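Local structure of trimethylamine-N-oxide reductase (Haemophilus influenzae, 7L5I) at residues T686-R689 against Q690-A693; Q70-V73 against A74-L77; E735-I738 against K739-A743; S253-C256 against Q257-A261; W652-P655 against E656-G660. The protein probably reduces S- or N-oxide substrates such as trimethylamine N-oxide at a molybdenum centre carried by two molybdopterin guanine dinucleotide cofactors. All coordinates share one frame; numbering follows the deposited sequence.

Going from the N terminus, contact 2 (70-77) turns the loop after strand 53-59 into helix 73-78, and contact 4 (253-261) runs along helix 254-258 from cap to cap. Contact 5 (652-660) folds back a loop before strand 668-671; contact 1 (686-693) coils the loop before strand 699-702, and contact 3 (735-743) is the turn into strand 741-744. All are local and follow in series, so none nests in or crosses another. A probable hydrogen bond, Asp75 OD2 to Ser687 N (2.9 Å), joins the N-terminal region of contact 2 to the dinucleotide-binding region of contact 1. Asn736 packing on Gln257 joins contact 3, in that same region, to the beta-alpha-beta unit of contact 4.

Contact 1 of 5, residues T686-R689 against Q690-A693; sequences TSLR and QKYA
Four backbone bonds bind 686-689 to 690-693 in one continuous turn, with helical angles at 687-689 but no regular helix: Gln690 N donates to Ser687 O, Lys691 N to Leu688 O, and both Tyr692 N and Ala693 N to Arg689 O. The turn opens with an ST turn, in which Thr686 OG1 accepts from Leu688 N at 3.3 Å, and it belongs to the loop between strands 668-671 and 699-702 in the dinucleotide-binding region. Arg689 O is gripped twice. Ala693 N lies 2.9 Å from Arg689 O and nearly on the line of its C=O bond (179°), whereas Tyr692 N approaches Arg689 O from above the carbonyl plane at 3.2 Å.

Arg689 O also sits over the centre of one face of the Tyr692 ring, 3.8 Å above its plane. Tyr692 reaches this place with CG between its backbone N and carbonyl carbon (chi1 57°), which folds the ring back over the preceding turn and brings Tyr692 CE2 to 3.4 Å from Leu688 O. Arg689 runs out extended from CG to NE, with Ala693 CB over one face of its guanidinium and Arg689 CG 3.9 Å from that methyl. Its NH2 is bonded to Asn765 OD1, and the hydroxyl of Tyr692 is bonded to Arg678 NH1. A water joins the two polar ends, donating to Tyr692 OH at 2.9 Å and accepting, at the edge and in the plane of the guanidinium, from Arg689 NH1 at 2.8 Å.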
loop_
_atom_site.group_PDB
_atom_site.type_symbol
_atom_site.label_atom_id
_atom_site.label_comp_id
_atom_site.label_asym_id
_atom_site.label_seq_id
_atom_site.Cartn_x
_atom_site.Cartn_y
_atom_site.Cartn_z
ATOM N N THR A 686 -2.178 4.997 -19.332
ATOM C CA THR A 686 -3.365 4.639 -20.079
ATOM C C THR A 686 -4.261 5.869 -20.241
ATOM O O THR A 686 -3.964 6.968 -19.747
ATOM C CB THR A 686 -4.158 3.525 -19.406
ATOM O OG1 THR A 686 -4.769 4.029 -18.204
ATOM C CG2 THR A 686 -3.293 2.304 -19.112
ATOM N N SER A 687 -5.395 5.663 -20.904
ATOM C CA SER A 687 -6.345 6.745 -21.120
ATOM C C SER A 687 -7.035 7.203 -19.842
ATOM O O SER A 687 -7.690 8.253 -19.855
ATOM C CB SER A 687 -7.382 6.292 -22.153
ATOM O OG SER A 687 -8.102 5.187 -21.663
ATOM N N LEU A 688 -6.891 6.478 -18.724
ATOM C CA LEU A 688 -7.439 6.967 -17.473
ATOM C C LEU A 688 -6.817 8.301 -17.065
ATOM O O LEU A 688 -7.426 9.031 -16.285
ATOM C CB LEU A 688 -7.216 5.946 -16.353
ATOM C CG LEU A 688 -7.964 4.613 -16.550
ATOM C CD1 LEU A 688 -7.661 3.666 -15.397
ATOM C CD2 LEU A 688 -9.428 4.863 -16.682
ATOM N N ARG A 689 -5.614 8.600 -17.537
ATOM C CA ARG A 689 -4.970 9.865 -17.197
ATOM C C ARG A 689 -5.888 11.045 -17.469
ATOM O O ARG A 689 -5.868 12.032 -16.728
ATOM C CB ARG A 689 -3.670 10.020 -17.984
ATOM C CG ARG A 689 -2.898 11.296 -17.689
ATOM C CD ARG A 689 -1.546 11.248 -18.365
ATOM N NE ARG A 689 -0.826 12.522 -18.314
ATOM C CZ ARG A 689 -0.034 12.889 -17.316
ATOM N NH1 ARG A 689 0.123 12.096 -16.265
ATOM N NH2 ARG A 689 0.603 14.062 -17.358
ATOM N N GLN A 690 -6.706 10.957 -18.510
ATOM C CA GLN A 690 -7.540 12.086 -18.885
ATOM C C GLN A 690 -8.639 12.355 -17.865
ATOM O O GLN A 690 -9.197 13.461 -17.842
ATOM C CB GLN A 690 -8.099 11.864 -20.282
ATOM C CG GLN A 690 -7.006 11.514 -21.321
ATOM C CD GLN A 690 -5.730 12.370 -21.198
ATOM O OE1 GLN A 690 -5.791 13.586 -21.018
ATOM N NE2 GLN A 690 -4.572 11.723 -21.305
ATOM N N LYS A 691 -8.917 11.407 -16.969
ATOM C CA LYS A 691 -9.940 11.613 -15.959
ATOM C C LYS A 691 -9.471 12.453 -14.781
ATOM O O LYS A 691 -10.305 12.872 -13.976
ATOM C CB LYS A 691 -10.455 10.254 -15.476
ATOM C CG LYS A 691 -11.225 9.537 -16.577
ATOM C CD LYS A 691 -11.878 8.252 -16.128
ATOM C CE LYS A 691 -12.834 7.717 -17.208
ATOM N NZ LYS A 691 -14.190 8.327 -17.113
ATOM N N TYR A 692 -8.179 12.735 -14.663
ATOM C CA TYR A 692 -7.690 13.522 -13.541
ATOM C C TYR A 692 -6.589 14.512 -13.875
ATOM O O TYR A 692 -6.364 15.421 -13.074
ATOM C CB TYR A 692 -7.184 12.601 -12.411
ATOM C CG TYR A 692 -6.094 11.622 -12.800
ATOM C CD1 TYR A 692 -4.748 11.969 -12.743
ATOM C CD2 TYR A 692 -6.416 10.335 -13.211
ATOM C CE1 TYR A 692 -3.765 11.072 -13.102
ATOM C CE2 TYR A 692 -5.440 9.436 -13.564
ATOM C CZ TYR A 692 -4.129 9.796 -13.488
ATOM O OH TYR A 692 -3.165 8.888 -13.850
ATOM N N ALA A 693 -5.855 14.357 -14.973
ATOM C CA ALA A 693 -4.772 15.287 -15.253
ATOM C C ALA A 693 -5.316 16.704 -15.361
ATOM O O ALA A 693 -6.393 16.935 -15.900
ATOM C CB ALA A 693 -4.050 14.893 -16.544
HETATM O O HOH W 1 -0.843 9.535 -15.476
#

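Contact 2 of 5, residues Q70-V73 against A74-L77; sequences QTVV and ADQL
Val73 lays its CG1 methyl beside Leu77 CD1, 4.0 Å away, one helical turn further on, the two side chains pointing the same way. They stand in the first turn of helix 73-78, for which Val72 is the N-cap residue. The torsion of Val73 (chi1 170°) turns CG1 opposite its backbone N and sets it beside the carbonyl carbon, which puts it within reach of Leu77 CD1. Both side chains also touch Val54 of strand 53-59, so this apolar pair fastens the start of the helix to that strand.

Two backbone bonds establish the helical spacing. Gln76 N donates to Val72 O at 3.0 Å, and Leu77 N donates to Val73 O at 2.9 Å.

On another side of the turn the Val72 and Asp75 side chains meet at a slant, Val72 CG1 coming within 4.0 Å of Asp75 OD2. That oxygen is taken by Ser687 N, which links the helix start to the loop of contact 1. Gln76, extended beyond CG, passes beside the cap residue: its CG lies 3.4 Å from Val72 O, and its OE1 is bonded to Tyr508 OH.

Two waters bind at the helix start. One molecule accepts from Ala74 N and makes only a weak bond to Thr71 O. A second bridges across the cap residue, accepting from Val72 N at 3.2 Å and donating to Gln76 OE1 at 3.0 Å.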
loop_
_atom_site.group_PDB
_atom_site.type_symbol
_atom_site.label_atom_id
_atom_site.label_comp_id
_atom_site.label_asym_id
_atom_site.label_seq_id
_atom_site.Cartn_x
_atom_site.Cartn_y
_atom_site.Cartn_z
ATOM N N GLN A 70 -10.958 -1.319 -14.587
ATOM C CA GLN A 70 -11.206 -2.529 -15.343
ATOM C C GLN A 70 -11.288 -2.309 -16.845
ATOM O O GLN A 70 -11.419 -3.293 -17.585
ATOM C CB GLN A 70 -12.520 -3.177 -14.870
ATOM C CG GLN A 70 -12.534 -3.513 -13.378
ATOM C CD GLN A 70 -13.921 -3.808 -12.827
ATOM O OE1 GLN A 70 -14.945 -3.393 -13.387
ATOM N NE2 GLN A 70 -13.956 -4.481 -11.674
ATOM N N THR A 71 -11.246 -1.061 -17.308
ATOM C CA THR A 71 -11.651 -0.739 -18.668
ATOM C C THR A 71 -10.482 -0.527 -19.623
ATOM O O THR A 71 -10.717 -0.180 -20.784
ATOM C CB THR A 71 -12.546 0.514 -18.679
ATOM O OG1 THR A 71 -11.799 1.653 -18.213
ATOM C CG2 THR A 71 -13.789 0.308 -17.806
ATOM N N VAL A 72 -9.240 -0.761 -19.196
ATOM C CA VAL A 72 -8.095 -0.376 -20.025
ATOM C C VAL A 72 -7.121 -1.518 -20.318
ATOM O O VAL A 72 -5.922 -1.290 -20.487
ATOM C CB VAL A 72 -7.346 0.827 -19.389
ATOM C CG1 VAL A 72 -8.219 2.089 -19.450
ATOM C CG2 VAL A 72 -6.933 0.553 -17.942
ATOM N N VAL A 73 -7.649 -2.736 -20.503
ATOM C CA VAL A 73 -6.801 -3.875 -20.846
ATOM C C VAL A 73 -6.088 -3.625 -22.180
ATOM O O VAL A 73 -4.888 -3.882 -22.323
ATOM C CB VAL A 73 -7.617 -5.177 -20.874
ATOM C CG1 VAL A 73 -6.790 -6.336 -21.467
ATOM C CG2 VAL A 73 -8.050 -5.569 -19.482
ATOM N N ALA A 74 -6.828 -3.140 -23.186
ATOM C CA ALA A 74 -6.205 -2.841 -24.476
ATOM C C ALA A 74 -5.052 -1.849 -24.326
ATOM O O ALA A 74 -3.980 -2.054 -24.894
ATOM C CB ALA A 74 -7.245 -2.301 -25.462
ATOM N N ASP A 75 -5.255 -0.764 -23.556
ATOM C CA ASP A 75 -4.174 0.197 -23.336
ATOM C C ASP A 75 -2.973 -0.464 -22.679
ATOM O O ASP A 75 -1.831 -0.132 -22.985
ATOM C CB ASP A 75 -4.612 1.361 -22.455
ATOM C CG ASP A 75 -5.566 2.324 -23.140
ATOM O OD1 ASP A 75 -5.940 2.121 -24.310
ATOM O OD2 ASP A 75 -5.942 3.302 -22.459
ATOM N N GLN A 76 -3.218 -1.387 -21.746
ATOM C CA GLN A 76 -2.100 -2.060 -21.092
ATOM C C GLN A 76 -1.331 -2.925 -22.082
ATOM O O GLN A 76 -0.112 -3.062 -21.978
ATOM C CB GLN A 76 -2.595 -2.934 -19.947
ATOM C CG GLN A 76 -3.116 -2.148 -18.739
ATOM C CD GLN A 76 -3.612 -3.085 -17.652
ATOM O OE1 GLN A 76 -4.791 -3.405 -17.559
ATOM N NE2 GLN A 76 -2.681 -3.562 -16.840
ATOM N N LEU A 77 -2.057 -3.591 -22.988
ATOM C CA LEU A 77 -1.439 -4.511 -23.928
ATOM C C LEU A 77 -0.651 -3.793 -25.012
ATOM O O LEU A 77 0.412 -4.275 -25.439
ATOM C CB LEU A 77 -2.518 -5.372 -24.578
ATOM C CG LEU A 77 -3.031 -6.546 -23.765
ATOM C CD1 LEU A 77 -4.218 -7.168 -24.436
ATOM C CD2 LEU A 77 -1.908 -7.543 -23.591
HETATM O O HOH W 2 -9.791 -2.608 -22.988
HETATM O O HOH W 3 -7.685 -2.694 -17.109
#

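Contact 3 of 5, residues E735-I738 against K739-A743; sequences ENII and KGTVA
Ile737 CD1 reaches Ala743 CB at 3.8 Å, the main apolar contact of this turn, with Thr741 CG2 a little further off; the isoleucine points toward the incoming strand. The Ile737 side chain crosses that of Thr741 at about a right angle. Its CG1 lies opposite the backbone N (chi1 -170°), and the bend that follows (chi2 75°) carries CD1 along the strand past Thr741 to the alanine methyl. Ile737 CG1 also rests 3.3 Å from Thr741 O, a close approach of a methylene to a carbonyl oxygen. Ile738 meets Thr741 through its CG2 methyl: Ile738 CG2 touches both CB and OG1 of Thr741, the OG1 distance being 3.7 Å.

The polar part is the backbone bond from Thr741 N to Ile738 O, 3.2 Å long and somewhat bent at the hydrogen. Lys739 takes the first central position and Gly740, with positive phi (99°), the second. At this phi a side chain would collide with Lys739 O, and glycine avoids this. Gly740 N is bonded to Asp706 OD2, and a long, weak ion pair joins Lys739 NZ to the same carboxylate.

Beyond the turn, Val742 pairs by backbone bonds with Ala669 and Val671 of strand 668-671. The bond from Thr741 N to Ile738 O and the backbone angles of Lys739 and Gly740 make Ile738-Thr741 a type II beta turn, which delivers the chain into strand 741-744 of the mixed sheet in the dinucleotide-binding region.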
loop_
_atom_site.group_PDB
_atom_site.type_symbol
_atom_site.label_atom_id
_atom_site.label_comp_id
_atom_site.label_asym_id
_atom_site.label_seq_id
_atom_site.Cartn_x
_atom_site.Cartn_y
_atom_site.Cartn_z
ATOM N N GLU A 735 -12.541 23.737 -1.704
ATOM C CA GLU A 735 -12.731 23.736 -0.265
ATOM C C GLU A 735 -12.660 22.337 0.321
ATOM O O GLU A 735 -12.798 22.179 1.541
ATOM C CB GLU A 735 -14.070 24.378 0.087
ATOM C CG GLU A 735 -14.133 25.841 -0.290
ATOM C CD GLU A 735 -14.839 26.668 0.766
ATOM O OE1 GLU A 735 -14.357 26.686 1.921
ATOM O OE2 GLU A 735 -15.878 27.286 0.445
ATOM N N ASN A 736 -12.410 21.332 -0.513
ATOM C CA ASN A 736 -12.334 19.951 -0.048
ATOM C C ASN A 736 -10.993 19.574 0.533
ATOM O O ASN A 736 -10.734 18.378 0.735
ATOM C CB ASN A 736 -12.655 19.001 -1.194
ATOM C CG ASN A 736 -14.096 19.066 -1.611
ATOM O OD1 ASN A 736 -14.969 19.479 -0.839
ATOM N ND2 ASN A 736 -14.356 18.678 -2.838
ATOM N N ILE A 737 -10.121 20.529 0.798
ATOM C CA ILE A 737 -8.896 20.280 1.547
ATOM C C ILE A 737 -8.876 21.327 2.653
ATOM O O ILE A 737 -9.303 22.464 2.446
ATOM C CB ILE A 737 -7.651 20.344 0.648
ATOM C CG1 ILE A 737 -6.389 19.846 1.363
ATOM C CG2 ILE A 737 -7.442 21.777 0.124
ATOM C CD1 ILE A 737 -6.324 18.371 1.520
ATOM N N ILE A 738 -8.456 20.920 3.849
ATOM C CA ILE A 738 -8.410 21.849 4.979
ATOM C C ILE A 738 -7.422 22.979 4.696
ATOM O O ILE A 738 -6.341 22.771 4.131
ATOM C CB ILE A 738 -8.052 21.049 6.247
ATOM C CG1 ILE A 738 -8.255 21.891 7.496
ATOM C CG2 ILE A 738 -6.627 20.530 6.189
ATOM C CD1 ILE A 738 -7.977 21.128 8.801
ATOM N N LYS A 739 -7.796 24.202 5.073
ATOM C CA LYS A 739 -6.924 25.340 4.792
ATOM C C LYS A 739 -5.556 25.128 5.426
ATOM O O LYS A 739 -5.445 24.666 6.566
ATOM C CB LYS A 739 -7.539 26.637 5.328
ATOM C CG LYS A 739 -6.761 27.881 4.935
ATOM C CD LYS A 739 -7.296 29.103 5.693
ATOM C CE LYS A 739 -6.828 30.415 5.070
ATOM N NZ LYS A 739 -5.347 30.572 5.049
ATOM N N GLY A 740 -4.501 25.442 4.668
ATOM C CA GLY A 740 -3.143 25.293 5.152
ATOM C C GLY A 740 -2.464 24.017 4.689
ATOM O O GLY A 740 -1.270 23.845 4.943
ATOM N N THR A 741 -3.193 23.160 3.993
ATOM C CA THR A 741 -2.719 21.856 3.553
ATOM C C THR A 741 -3.014 21.710 2.073
ATOM O O THR A 741 -4.036 22.197 1.570
ATOM C CB THR A 741 -3.399 20.759 4.380
ATOM O OG1 THR A 741 -3.019 20.913 5.750
ATOM C CG2 THR A 741 -3.006 19.367 3.882
ATOM N N VAL A 742 -2.108 21.015 1.371
ATOM C CA VAL A 742 -2.335 20.629 -0.009
ATOM C C VAL A 742 -2.244 19.107 -0.090
ATOM O O VAL A 742 -1.564 18.479 0.725
ATOM C CB VAL A 742 -1.333 21.270 -0.985
ATOM C CG1 VAL A 742 -1.579 22.783 -1.039
ATOM C CG2 VAL A 742 0.094 20.981 -0.591
ATOM N N ALA A 743 -2.935 18.528 -1.067
ATOM C CA ALA A 743 -2.915 17.079 -1.258
ATOM C C ALA A 743 -2.451 16.759 -2.669
ATOM O O ALA A 743 -3.025 17.264 -3.642
ATOM C CB ALA A 743 -4.274 16.447 -1.055
#

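Contact 4 of 5, residues S253-C256 against Q257-A261; sequences SETC and QMLNA
Helix 254-258 is the short crossover helix of a beta-alpha-beta unit, between strands 244-249 and 262-265 of the parallel sheet, and both its ends are capped. At the start, Ser253 is the N-cap residue: its OG accepts from Cys256 N at 3.2 Å (166°). Regular bonds follow, with Gln257 N to Ser253 O at 2.9 Å, Met258 N to Glu254 O and Leu259 N to Thr255 O. At the far end Asn260 takes positive phi (44°), and Ala261 N returns to Cys256 O at 3.0 Å, in the carbonyl plane and on a lone pair; this is a Schellman motif.

The side chains pair along the turns. Thr255 CG2 and Leu259 CD1 lie side by side at 3.7 Å, because the threonine methyl is turned opposite its backbone N (chi1 -62° places OG1 beside that nitrogen). This leaves Thr255 OG1 for Asn215 OD1 and Leu217 N of the neighbouring helix start. Cys256 SG approaches Ala261 CB at 3.9 Å. Met258 CG passes 3.1 Å from Glu254 O before the end of the side chain leads away.

Backbone bonds thus run the whole length, while the Ser253 hydroxyl, about 4 Å from a bound molybdopterin guanine dinucleotide, caps the start, and Cys256 and Ala261 pack on Cys247 of strand 244-249.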
loop_
_atom_site.group_PDB
_atom_site.type_symbol
_atom_site.label_atom_id
_atom_site.label_comp_id
_atom_site.label_asym_id
_atom_site.label_seq_id
_atom_site.Cartn_x
_atom_site.Cartn_y
_atom_site.Cartn_z
ATOM N N SER A 253 -12.660 13.386 1.139
ATOM C CA SER A 253 -12.226 12.372 0.209
ATOM C C SER A 253 -13.350 11.939 -0.728
ATOM O O SER A 253 -14.519 12.264 -0.548
ATOM C CB SER A 253 -11.758 11.155 0.996
ATOM O OG SER A 253 -12.899 10.573 1.626
ATOM N N GLU A 254 -12.981 11.112 -1.713
ATOM C CA GLU A 254 -13.975 10.520 -2.589
ATOM C C GLU A 254 -15.048 9.793 -1.786
ATOM O O GLU A 254 -16.234 9.865 -2.114
ATOM C CB GLU A 254 -13.304 9.559 -3.579
ATOM C CG GLU A 254 -12.469 10.230 -4.679
ATOM C CD GLU A 254 -11.003 10.454 -4.280
ATOM O OE1 GLU A 254 -10.651 10.304 -3.079
ATOM O OE2 GLU A 254 -10.206 10.790 -5.185
ATOM N N THR A 255 -14.644 9.080 -0.734
ATOM C CA THR A 255 -15.612 8.393 0.108
ATOM C C THR A 255 -16.575 9.375 0.743
ATOM O O THR A 255 -17.797 9.160 0.740
ATOM C CB THR A 255 -14.902 7.614 1.209
ATOM O OG1 THR A 255 -14.073 6.615 0.618
ATOM C CG2 THR A 255 -15.898 6.932 2.093
ATOM N N CYS A 256 -16.034 10.441 1.323
ATOM C CA CYS A 256 -16.882 11.407 2.011
ATOM C C CYS A 256 -17.882 12.027 1.049
ATOM O O CYS A 256 -19.065 12.206 1.385
ATOM C CB CYS A 256 -16.025 12.479 2.671
ATOM S SG CYS A 256 -16.975 13.374 3.954
ATOM N N GLN A 257 -17.435 12.343 -0.166
ATOM C CA GLN A 257 -18.324 12.921 -1.165
ATOM C C GLN A 257 -19.372 11.922 -1.637
ATOM O O GLN A 257 -20.567 12.244 -1.684
ATOM C CB GLN A 257 -17.500 13.440 -2.352
ATOM C CG GLN A 257 -16.592 14.596 -1.999
ATOM C CD GLN A 257 -15.753 15.037 -3.169
ATOM O OE1 GLN A 257 -16.250 15.203 -4.278
ATOM N NE2 GLN A 257 -14.462 15.200 -2.935
ATOM N N MET A 258 -18.951 10.705 -1.995
ATOM C CA MET A 258 -19.860 9.732 -2.597
ATOM C C MET A 258 -20.860 9.154 -1.599
ATOM O O MET A 258 -21.923 8.686 -2.011
ATOM C CB MET A 258 -19.062 8.595 -3.246
ATOM C CG MET A 258 -18.153 9.067 -4.383
ATOM S SD MET A 258 -16.998 7.802 -5.016
ATOM C CE MET A 258 -18.136 6.772 -5.946
ATOM N N LEU A 259 -20.530 9.124 -0.306
ATOM C CA LEU A 259 -21.449 8.666 0.726
ATOM C C LEU A 259 -22.109 9.832 1.447
ATOM O O LEU A 259 -22.880 9.615 2.385
ATOM C CB LEU A 259 -20.734 7.757 1.733
ATOM C CG LEU A 259 -20.041 6.505 1.196
ATOM C CD1 LEU A 259 -19.419 5.712 2.339
ATOM C CD2 LEU A 259 -20.959 5.594 0.400
ATOM N N ASN A 260 -21.829 11.052 1.008
ATOM C CA ASN A 260 -22.311 12.272 1.657
ATOM C C ASN A 260 -22.172 12.184 3.170
ATOM O O ASN A 260 -23.101 12.458 3.929
ATOM C CB ASN A 260 -23.751 12.576 1.271
ATOM C CG ASN A 260 -24.133 14.008 1.597
ATOM O OD1 ASN A 260 -23.289 14.902 1.532
ATOM N ND2 ASN A 260 -25.381 14.228 1.964
ATOM N N ALA A 261 -20.982 11.810 3.609
ATOM C CA ALA A 261 -20.728 11.619 5.022
ATOM C C ALA A 261 -20.440 12.957 5.696
ATOM O O ALA A 261 -20.322 14.002 5.044
ATOM C CB ALA A 261 -19.558 10.668 5.217
#

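Contact 5 of 5, residues W652-P655 against E656-G660; sequences WMEP and EEFAG
The Phe658 ring has a partner over each face. Pro655 CD lies over one, 4.0 Å from the ring centroid and 18° off the normal, a CH-pi contact; over the opposite face stands Gly660 N, 3.3 Å above the plane and near the centre. Trp652 forms an offset edge-to-face pair with it, its edge toward the Phe658 face: the centroid of its six-membered ring is 5.7 Å from that of Phe658, with the planes at 65°. The atoms that meet are Trp652 CH2 and Phe658 CE2, 3.8 Å apart, and Phe658 CE2 lies in the indole plane at its edge. One face of the indole has Glu654 CA near its rim.

Residues 652-660 form a folded-back loop between helix 636-641 and strand 668-671, without regular helix or strand. Phe658 CG lies between the backbone N and carbonyl carbon (chi1 80°), which turns the ring back toward the proline. The proline and Phe658 side chains cross at about a right angle, Pro655 CG reaching Phe658 CD1 at 3.7 Å. Glu654 adds a looser touch, CG to Phe658 CZ at 4.3 Å.

The backbone of the loop is held by Asn661, which bonds to Pro655 O through ND2 and to Phe658 N through OD1. Aromatic and CH-pi contacts close the inside of the bend, while the acidic side chains tie it to other parts of the chain. Glu656 forms a salt bridge with Arg356, and the buried Glu657 pairs through OE1 with both Arg724 and Arg773, which would probably balance its negative charge.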
loop_
_atom_site.group_PDB
_atom_site.type_symbol
_atom_site.label_atom_id
_atom_site.label_comp_id
_atom_site.label_asym_id
_atom_site.label_seq_id
_atom_site.Cartn_x
_atom_site.Cartn_y
_atom_site.Cartn_z
ATOM N N TRP A 652 1.519 12.211 22.360
ATOM C CA TRP A 652 1.708 13.205 21.314
ATOM C C TRP A 652 3.143 13.695 21.310
ATOM O O TRP A 652 3.616 14.273 22.300
ATOM C CB TRP A 652 0.776 14.380 21.517
ATOM C CG TRP A 652 1.058 15.566 20.623
ATOM C CD1 TRP A 652 1.302 16.837 21.026
ATOM C CD2 TRP A 652 1.122 15.581 19.189
ATOM N NE1 TRP A 652 1.488 17.664 19.938
ATOM C CE2 TRP A 652 1.394 16.914 18.798
ATOM C CE3 TRP A 652 0.979 14.609 18.202
ATOM C CZ2 TRP A 652 1.499 17.294 17.466
ATOM C CZ3 TRP A 652 1.078 14.989 16.879
ATOM C CH2 TRP A 652 1.347 16.324 16.523
ATOM N N MET A 653 3.822 13.480 20.195
ATOM C CA MET A 653 5.175 13.966 19.958
ATOM C C MET A 653 5.139 14.753 18.657
ATOM O O MET A 653 4.670 14.245 17.633
ATOM C CB MET A 653 6.174 12.804 19.893
ATOM C CG MET A 653 6.282 12.021 21.200
ATOM S SD MET A 653 7.059 10.404 21.016
ATOM C CE MET A 653 5.699 9.518 20.230
ATOM N N GLU A 654 5.612 16.001 18.686
ATOM C CA GLU A 654 5.555 16.805 17.479
ATOM C C GLU A 654 6.530 16.267 16.443
ATOM O O GLU A 654 7.693 15.992 16.771
ATOM C CB GLU A 654 5.882 18.265 17.777
ATOM C CG GLU A 654 4.751 19.029 18.403
ATOM C CD GLU A 654 5.063 20.514 18.499
ATOM O OE1 GLU A 654 6.222 20.905 18.201
ATOM O OE2 GLU A 654 4.154 21.284 18.872
ATOM N N PRO A 655 6.118 16.121 15.195
ATOM C CA PRO A 655 7.058 15.713 14.147
ATOM C C PRO A 655 7.855 16.909 13.640
ATOM O O PRO A 655 7.534 18.055 13.924
ATOM C CB PRO A 655 6.141 15.164 13.055
ATOM C CG PRO A 655 4.932 15.965 13.167
ATOM C CD PRO A 655 4.750 16.243 14.671
ATOM N N GLU A 656 8.876 16.611 12.821
ATOM C CA GLU A 656 9.752 17.666 12.320
ATOM C C GLU A 656 9.009 18.614 11.382
ATOM O O GLU A 656 9.276 19.826 11.374
ATOM C CB GLU A 656 10.969 17.053 11.620
ATOM C CG GLU A 656 11.928 16.318 12.552
ATOM C CD GLU A 656 11.561 14.840 12.763
ATOM O OE1 GLU A 656 10.488 14.401 12.290
ATOM O OE2 GLU A 656 12.368 14.120 13.399
ATOM N N GLU A 657 8.064 18.089 10.595
ATOM C CA GLU A 657 7.312 18.860 9.612
ATOM C C GLU A 657 5.847 18.456 9.668
ATOM O O GLU A 657 5.522 17.279 9.447
ATOM C CB GLU A 657 7.863 18.642 8.183
ATOM C CG GLU A 657 9.309 19.119 8.002
ATOM C CD GLU A 657 9.847 19.020 6.566
ATOM O OE1 GLU A 657 11.073 19.243 6.383
ATOM O OE2 GLU A 657 9.070 18.735 5.616
ATOM N N PHE A 658 4.975 19.412 9.971
ATOM C CA PHE A 658 3.524 19.243 9.871
ATOM C C PHE A 658 2.879 20.628 9.998
ATOM O O PHE A 658 3.567 21.638 10.163
ATOM C CB PHE A 658 3.003 18.267 10.930
ATOM C CG PHE A 658 2.833 18.874 12.311
ATOM C CD1 PHE A 658 3.904 19.485 12.961
ATOM C CD2 PHE A 658 1.616 18.820 12.951
ATOM C CE1 PHE A 658 3.756 20.022 14.230
ATOM C CE2 PHE A 658 1.457 19.384 14.222
ATOM C CZ PHE A 658 2.533 19.967 14.857
ATOM N N ALA A 659 1.541 20.667 9.902
ATOM C CA ALA A 659 0.820 21.945 9.911
ATOM C C ALA A 659 1.220 22.824 11.087
ATOM O O ALA A 659 1.264 24.058 10.961
ATOM C CB ALA A 659 -0.693 21.704 9.940
ATOM N N GLY A 660 1.554 22.222 12.220
ATOM C CA GLY A 660 1.885 22.993 13.411
ATOM C C GLY A 660 3.265 23.629 13.451
ATOM O O GLY A 660 3.532 24.414 14.373
#